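Endopolygalacturonase (Chondrostereum purpureum, PDB 1K5C) probably hydrolyses internal alpha-1,4 linkages between galacturonate units of pectic chains, acting as a glycoside hydrolase of family 28. Local coordinates at residues Gln120-Gly125 / Asp134-Asp139; Ile287-Asn290 / Thr294-Thr297. All coordinates share one frame; numbering follows the deposited sequence.

Interaction 1 of 2, residues Gln120-Gly125 / Asp134-Asp139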
# COMPACT_ATOMS: atom_id res chain seq x y z
N GLN A 120 -9.71 0.62 3.33
CA GLN A 120 -8.45 0.05 2.86
C GLN A 120 -8.74 -1.16 1.96
O GLN A 120 -9.58 -2.01 2.27
CB GLN A 120 -7.57 -0.41 4.05
CG GLN A 120 -7.07 0.75 4.93
CD GLN A 120 -8.06 1.16 6.03
OE1 GLN A 120 -9.24 0.84 6.01
NE2 GLN A 120 -7.59 1.97 6.99
N ALA A 121 -8.03 -1.22 0.80
CA ALA A 121 -8.41 -2.18 -0.24
C ALA A 121 -7.81 -3.56 -0.02
O ALA A 121 -8.56 -4.52 0.22
CB ALA A 121 -8.05 -1.60 -1.61
N ILE A 122 -6.49 -3.70 -0.15
CA ILE A 122 -5.86 -5.04 -0.10
C ILE A 122 -4.82 -5.09 1.03
O ILE A 122 -3.86 -4.34 1.04
CB ILE A 122 -5.19 -5.38 -1.45
CG1 ILE A 122 -6.18 -5.28 -2.59
CG2 ILE A 122 -4.52 -6.76 -1.37
CD1 ILE A 122 -5.57 -5.49 -3.98
N SER A 123 -5.09 -5.99 1.99
CA SER A 123 -4.15 -6.27 3.07
C SER A 123 -3.34 -7.51 2.73
O SER A 123 -3.92 -8.54 2.35
CB SER A 123 -4.96 -6.47 4.36
OG SER A 123 -4.10 -6.91 5.40
N VAL A 124 -2.04 -7.41 2.84
CA VAL A 124 -1.10 -8.45 2.43
C VAL A 124 -0.37 -8.95 3.65
O VAL A 124 0.34 -8.17 4.34
CB VAL A 124 -0.12 -7.89 1.40
CG1 VAL A 124 0.86 -8.96 0.94
CG2 VAL A 124 -0.90 -7.26 0.24
N GLY A 125 -0.43 -10.25 3.88
CA GLY A 125 0.40 -10.90 4.91
C GLY A 125 -0.39 -11.58 5.98
O GLY A 125 -1.60 -11.31 6.16
N ASP A 134 0.67 -8.90 -9.15
CA ASP A 134 1.14 -8.43 -10.45
C ASP A 134 -0.03 -8.02 -11.30
O ASP A 134 -0.91 -8.84 -11.60
CB ASP A 134 1.98 -9.56 -11.09
CG ASP A 134 2.67 -9.17 -12.39
OD1 ASP A 134 2.31 -8.17 -13.00
OD2 ASP A 134 3.65 -9.88 -12.72
N GLY A 135 -0.09 -6.75 -11.69
CA GLY A 135 -1.13 -6.32 -12.63
C GLY A 135 -2.50 -6.19 -11.99
O GLY A 135 -3.50 -6.38 -12.68
N ILE A 136 -2.53 -5.81 -10.72
CA ILE A 136 -3.77 -5.56 -9.99
C ILE A 136 -4.09 -4.07 -10.06
O ILE A 136 -3.21 -3.24 -9.87
CB ILE A 136 -3.64 -6.07 -8.55
CG1 ILE A 136 -3.52 -7.67 -8.64
CG2 ILE A 136 -4.84 -5.68 -7.68
CD1 ILE A 136 -3.06 -8.16 -7.30
N THR A 137 -5.38 -3.78 -10.28
CA THR A 137 -5.84 -2.39 -10.25
C THR A 137 -6.71 -2.19 -9.01
O THR A 137 -7.67 -2.97 -8.81
CB THR A 137 -6.66 -2.05 -11.50
OG1 THR A 137 -5.81 -2.18 -12.64
CG2 THR A 137 -7.24 -0.65 -11.46
N VAL A 138 -6.41 -1.18 -8.21
CA VAL A 138 -7.33 -0.71 -7.16
C VAL A 138 -7.94 0.58 -7.73
O VAL A 138 -7.27 1.62 -7.78
CB VAL A 138 -6.62 -0.46 -5.81
CG1 VAL A 138 -7.62 0.15 -4.83
CG2 VAL A 138 -6.04 -1.77 -5.31
N ASP A 139 -9.18 0.47 -8.20
CA ASP A 139 -9.88 1.62 -8.76
C ASP A 139 -10.88 2.13 -7.72
O ASP A 139 -12.01 1.65 -7.64
CB ASP A 139 -10.59 1.29 -10.07
CG ASP A 139 -11.23 2.49 -10.68
OD1 ASP A 139 -11.38 3.53 -10.00
OD2 ASP A 139 -11.60 2.42 -11.89
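I122 reaches across to I136 and V138 with a single methyl, CD1, which acts as the bump of this contact. It settles over the hollow between two methyls of the other segment: I122 CD1 lies 3.8 Å from I136 CG2 and 4.0 Å from V138 CG2. The extended side chain of I122 explains the reach, because CD1 stands anti to CA about the CB-CG1 bond (chi2 175°). I122 and I136 meet at a slant, whereas I122 and V138 run past one another in opposite senses.

The second bump is the CB of A121, which sits over the fork of V138. It is 3.7 Å from V138 CG1 and, slightly farther off, 4.2 Å from V138 CG2. With CG1 of V138 anti to its backbone N, CG1 goes to A121 alone, while CG2 lies between A121 and I122.

Backbone shape makes this interlock possible. A121 and I122 are consecutive yet both direct CB toward 134-139, consistent with the bend at A121 (phi -85°, psi -68°) just before strand 122-127. In the opposing segment the ordinary strand pattern suffices, with I136 and V138 facing inward and T137 between them facing away. The evidence is thus of purely apolar packing.

Around this core, I122 also touches V114 and F155, and I136 touches F112 and C167. A121 is backbone-bonded to L101 and D153, and its side chain lies about 10 Å from those of N151 and D173, two galacturonate-binding residues. Strand 122-127 runs parallel between strands 101-104 and 155-158, while strand 130-139 runs parallel between 108-115 and 162-170, so the methyls meet in the interior of the parallel beta-helix.

Interaction 2 of 2, residues Ile287-Asn290 / Thr294-Thr297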
# COMPACT_ATOMS: atom_id res chain seq x y z
N ILE A 287 11.07 14.34 -8.93
CA ILE A 287 9.80 14.68 -8.26
C ILE A 287 9.50 16.16 -8.50
O ILE A 287 10.34 17.01 -8.22
CB ILE A 287 9.90 14.43 -6.72
CG1 ILE A 287 10.41 13.03 -6.42
CG2 ILE A 287 8.57 14.77 -6.06
CD1 ILE A 287 10.44 12.68 -4.93
N LYS A 288 8.35 16.43 -9.08
CA LYS A 288 7.88 17.82 -9.34
C LYS A 288 6.73 18.10 -8.42
O LYS A 288 5.75 17.32 -8.38
CB LYS A 288 7.46 17.97 -10.80
CG LYS A 288 8.61 17.70 -11.78
CD LYS A 288 8.28 17.79 -13.29
CE LYS A 288 9.33 17.19 -14.21
NZ LYS A 288 9.18 17.17 -15.75
N VAL A 289 6.82 19.19 -7.66
CA VAL A 289 5.81 19.52 -6.70
C VAL A 289 5.09 20.82 -7.12
O VAL A 289 5.61 21.68 -7.85
CB VAL A 289 6.35 19.61 -5.26
CG1 VAL A 289 7.19 18.39 -4.88
CG2 VAL A 289 7.15 20.90 -5.01
N ASN A 290 3.88 20.97 -6.59
CA ASN A 290 3.03 22.13 -6.88
C ASN A 290 3.53 23.37 -6.19
O ASN A 290 4.39 23.34 -5.30
CB ASN A 290 1.61 21.85 -6.39
CG ASN A 290 0.94 20.79 -7.26
OD1 ASN A 290 1.43 20.35 -8.30
ND2 ASN A 290 -0.24 20.36 -6.78
N THR A 294 6.00 21.69 -0.43
CA THR A 294 7.39 21.61 0.03
C THR A 294 8.11 20.50 -0.72
O THR A 294 7.55 19.43 -0.96
CB THR A 294 7.41 21.34 1.54
OG1 THR A 294 6.79 22.46 2.21
CG2 THR A 294 8.81 21.16 2.07
N ARG A 295 9.37 20.74 -1.11
CA ARG A 295 10.16 19.72 -1.82
C ARG A 295 10.51 18.53 -0.92
O ARG A 295 9.98 17.43 -1.13
CB ARG A 295 11.40 20.36 -2.46
CG ARG A 295 11.01 21.31 -3.63
CD ARG A 295 12.21 21.80 -4.38
NE ARG A 295 13.16 22.66 -3.68
CZ ARG A 295 12.98 24.00 -3.61
NH1 ARG A 295 11.90 24.60 -4.10
NH2 ARG A 295 13.90 24.75 -3.01
N VAL A 296 11.38 18.75 0.06
CA VAL A 296 11.84 17.67 0.94
C VAL A 296 11.90 18.15 2.38
O VAL A 296 12.54 19.17 2.67
CB VAL A 296 13.25 17.23 0.51
CG1 VAL A 296 13.85 16.22 1.50
CG2 VAL A 296 13.27 16.67 -0.91
N THR A 297 11.30 17.39 3.28
CA THR A 297 11.53 17.57 4.72
C THR A 297 11.93 16.21 5.31
O THR A 297 11.27 15.20 5.05
CB THR A 297 10.34 18.18 5.45
OG1 THR A 297 10.35 19.59 5.09
CG2 THR A 297 10.39 18.05 6.97
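The backbones of V289 and R295 come closest with their CA atoms 6.5 Å apart, V289 lying on strand 285-289 and R295 (phi -68°, psi -70°) marking the corner within 294-299, whose two sides belong to different faces. V289 meets the corner with both methyls. Its CG2 packs 4.1 Å from R295 CG, the two side chains crossing at about a right angle, so it is the aliphatic base of the arginine that is touched. The other branch, V289 CG1, lies 4.1 Å from T294 O; T294 thus contributes its peptide carbonyl, while its CB faces away. A methyl beside an oxygen at this separation indicates van der Waals contact.

The charged end of R295 is drawn elsewhere. A bend at chi3 (-66°) turns the chain, and the guanidinium is gripped by G316 O, which takes NH1, and by the C-terminal residues: Y334 O takes NE, and L335 OXT forms a salt bridge with NH2. V289 also leans on I251 of the preceding coil, and R295 on V314 of the next. Such a corner, carrying the chain from one face to another, is a feature of the parallel beta-helix characteristic of family 28.

In the fold
From the N terminus, the chain first meets interaction 1, where eight residues, mostly strand, separate 120-125 from 134-139 and the contact closes the loop they form. Much later, interaction 2 closes a shorter one, in which three residues separate 287-290 from 294-297. The two are in series, neither nested nor crossed, with nearest atoms about 20 Å apart. Each joins the eleven-strand parallel sheet to the other strands of the helix, but in reverse order: interaction 1 leaves that sheet, whereas interaction 2 enters it. Interaction 1 ties a central coil internally, its centre 7 Å from that of the chain; interaction 2 does so toward the C-terminal end, at 21 Å.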